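Local coordinates for porphyranase B (Zobellia galactanivorans, PDB 3JUU), which cleaves the sulfated algal polysaccharide porphyran at the beta-1,4 linkages between D-galactose and L-galactose-6-sulfate, at residues Y109-M114 against F201-V206. Sequence-based numbering, arbitrary orientation.
Sequences YYECEM and FHVYGV
Two neighbouring antiparallel strands of the GH16 beta-sandwich meet here, joined by six backbone hydrogen bonds through the pairs Tyr110–Val206, Cys112–Tyr204 and Met114–His202. The bonds from Val206 N to Tyr110 O and from Tyr204 N to Cys112 O are both 2.9 Å long. At the end of the row His202 N reaches Met114 O from above the carbonyl plane, and a water also hydrogen-bonds to this oxygen and to Tyr204 OH. Where Glu111 faces Gly205, a non-hydrogen-bonded pair, the CA atoms come within 4.0 Å. The missing side chain matters: Tyr109 has CG anti to its own N (chi1 -173°), which brings the ring against the backbone of Gly205 and Val206. Its CD1 lies 3.3 Å from Val206 O and its OH 3.6 Å from Gly205 CA, where a beta carbon would clash. Replacing Tyr109 by alanine would probably uncover this glycine backbone and deprive Phe14 and Phe217 of the ring they pack against. In this jelly roll, strand 264-276 flanks 109-114 on its other edge, and strand 213-218 flanks 201-206. The face bearing Tyr110, Cys112, Met114, Tyr204 and Val206 turns inward, with Tyr204 and Val206 resting on strand 141-150, which carries the probable nucleophile Glu143 and proton donor Glu148. Here Met114 CB meets the Tyr204 ring at CE2, 4.1 Å away, while Cys112 SG sits at the ring edge. On the other face Val203 spreads its methyls between two glutamates: CG1 lies alongside Glu111, and CG2 is 3.7 Å from Glu113 OE2. Glu113 CG packs on Phe201 CB, the two side chains crossing at about a right angle. Both carboxylates are held from elsewhere, Glu111 by Trp273 and His13 N, Glu113 by Asn268.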
loop_
_atom_site.group_PDB
_atom_site.type_symbol
_atom_site.label_atom_id
_atom_site.label_comp_id
_atom_site.label_asym_id
_atom_site.label_seq_id
_atom_site.Cartn_x
_atom_site.Cartn_y
_atom_site.Cartn_z
ATOM N N TYR A 109 11.055 -7.530 -5.939
ATOM C CA TYR A 109 10.098 -6.853 -6.797
ATOM C C TYR A 109 8.695 -7.137 -6.185
ATOM O O TYR A 109 8.354 -8.315 -5.941
ATOM C CB TYR A 109 10.193 -7.374 -8.282
ATOM C CG TYR A 109 9.299 -6.533 -9.183
ATOM C CD1 TYR A 109 9.751 -5.258 -9.624
ATOM C CD2 TYR A 109 7.963 -6.931 -9.541
ATOM C CE1 TYR A 109 8.938 -4.433 -10.351
ATOM C CE2 TYR A 109 7.149 -6.084 -10.312
ATOM C CZ TYR A 109 7.650 -4.807 -10.695
ATOM O OH TYR A 109 6.861 -3.994 -11.503
ATOM N N TYR A 110 7.862 -6.103 -6.026
ATOM C CA TYR A 110 6.592 -6.283 -5.310
ATOM C C TYR A 110 5.567 -5.627 -6.114
ATOM O O TYR A 110 5.692 -4.406 -6.414
ATOM C CB TYR A 110 6.663 -5.576 -3.935
ATOM C CG TYR A 110 7.737 -6.188 -3.080
ATOM C CD1 TYR A 110 7.390 -7.218 -2.177
ATOM C CD2 TYR A 110 9.080 -5.783 -3.169
ATOM C CE1 TYR A 110 8.385 -7.833 -1.396
ATOM C CE2 TYR A 110 10.031 -6.386 -2.422
ATOM C CZ TYR A 110 9.686 -7.424 -1.539
ATOM O OH TYR A 110 10.657 -8.017 -0.748
ATOM N N GLU A 111 4.506 -6.376 -6.465
ATOM C CA GLU A 111 3.509 -5.803 -7.352
ATOM C C GLU A 111 2.100 -6.248 -6.934
ATOM O O GLU A 111 1.947 -7.313 -6.356
ATOM C CB GLU A 111 3.763 -6.242 -8.803
ATOM C CG GLU A 111 4.099 -7.769 -8.913
ATOM C CD GLU A 111 4.054 -8.319 -10.313
ATOM O OE1 GLU A 111 3.927 -7.521 -11.270
ATOM O OE2 GLU A 111 4.055 -9.594 -10.412
ATOM N N CYS A 112 1.069 -5.440 -7.230
ATOM C CA CYS A 112 -0.304 -5.897 -7.059
ATOM C C CYS A 112 -1.139 -5.370 -8.222
ATOM O O CYS A 112 -0.734 -4.442 -8.949
ATOM C CB CYS A 112 -0.847 -5.390 -5.685
ATOM S SG CYS A 112 -1.381 -3.614 -5.745
ATOM N N GLU A 113 -2.330 -5.954 -8.441
ATOM C CA GLU A 113 -3.244 -5.437 -9.388
ATOM C C GLU A 113 -4.439 -4.926 -8.588
ATOM O O GLU A 113 -5.124 -5.740 -7.948
ATOM C CB GLU A 113 -3.710 -6.548 -10.391
ATOM C CG GLU A 113 -4.618 -5.988 -11.469
ATOM C CD GLU A 113 -4.855 -7.019 -12.554
ATOM O OE1 GLU A 113 -5.512 -8.029 -12.292
ATOM O OE2 GLU A 113 -4.323 -6.847 -13.649
ATOM N N MET A 114 -4.695 -3.618 -8.652
ATOM C CA MET A 114 -5.654 -3.023 -7.714
ATOM C C MET A 114 -6.580 -2.080 -8.471
ATOM O O MET A 114 -6.135 -1.318 -9.381
ATOM C CB MET A 114 -4.871 -2.283 -6.575
ATOM C CG MET A 114 -5.713 -1.616 -5.450
ATOM S SD MET A 114 -4.869 -0.285 -4.495
ATOM C CE MET A 114 -5.878 0.276 -5.748
ATOM N N PHE A 201 -8.608 -1.547 -13.139
ATOM C CA PHE A 201 -7.458 -2.132 -12.468
ATOM C C PHE A 201 -6.138 -1.567 -13.061
ATOM O O PHE A 201 -6.057 -1.292 -14.255
ATOM C CB PHE A 201 -7.438 -3.658 -12.578
ATOM C CG PHE A 201 -8.449 -4.319 -11.693
ATOM C CD1 PHE A 201 -8.125 -4.595 -10.369
ATOM C CD2 PHE A 201 -9.733 -4.589 -12.161
ATOM C CE1 PHE A 201 -9.053 -5.176 -9.478
ATOM C CE2 PHE A 201 -10.679 -5.173 -11.298
ATOM C CZ PHE A 201 -10.337 -5.454 -9.951
ATOM N N HIS A 202 -5.122 -1.436 -12.203
ATOM C CA HIS A 202 -3.760 -1.147 -12.679
ATOM C C HIS A 202 -2.827 -2.058 -11.934
ATOM O O HIS A 202 -3.110 -2.515 -10.820
ATOM C CB HIS A 202 -3.419 0.372 -12.441
ATOM C CG HIS A 202 -4.189 1.312 -13.321
ATOM N ND1 HIS A 202 -3.782 1.645 -14.607
ATOM C CD2 HIS A 202 -5.362 1.976 -13.112
ATOM C CE1 HIS A 202 -4.650 2.512 -15.127
ATOM N NE2 HIS A 202 -5.616 2.715 -14.242
ATOM N N VAL A 203 -1.671 -2.307 -12.545
ATOM C CA VAL A 203 -0.658 -3.044 -11.876
ATOM C C VAL A 203 0.359 -2.074 -11.283
ATOM O O VAL A 203 1.025 -1.380 -12.016
ATOM C CB VAL A 203 0.034 -4.057 -12.789
ATOM C CG1 VAL A 203 1.158 -4.752 -11.985
ATOM C CG2 VAL A 203 -1.003 -5.171 -13.251
ATOM N N TYR A 204 0.485 -2.038 -9.956
ATOM C CA TYR A 204 1.430 -1.106 -9.319
ATOM C C TYR A 204 2.592 -1.949 -8.825
ATOM O O TYR A 204 2.401 -2.905 -8.056
ATOM C CB TYR A 204 0.720 -0.453 -8.099
ATOM C CG TYR A 204 -0.499 0.354 -8.477
ATOM C CD1 TYR A 204 -0.338 1.621 -9.119
ATOM C CD2 TYR A 204 -1.826 -0.121 -8.257
ATOM C CE1 TYR A 204 -1.435 2.383 -9.521
ATOM C CE2 TYR A 204 -2.934 0.647 -8.675
ATOM C CZ TYR A 204 -2.741 1.891 -9.300
ATOM O OH TYR A 204 -3.818 2.709 -9.626
ATOM N N GLY A 205 3.826 -1.547 -9.193
ATOM C CA GLY A 205 4.997 -2.367 -8.871
ATOM C C GLY A 205 6.165 -1.504 -8.410
ATOM O O GLY A 205 6.271 -0.340 -8.773
ATOM N N VAL A 206 7.024 -2.091 -7.603
ATOM C CA VAL A 206 8.283 -1.442 -7.246
ATOM C C VAL A 206 9.393 -2.477 -7.321
ATOM O O VAL A 206 9.294 -3.597 -6.756
ATOM C CB VAL A 206 8.237 -0.787 -5.858
ATOM C CG1 VAL A 206 8.005 -1.856 -4.719
ATOM C CG2 VAL A 206 9.532 0.051 -5.615
HETATM O O HOH W 1 -6.146 1.525 -9.603
#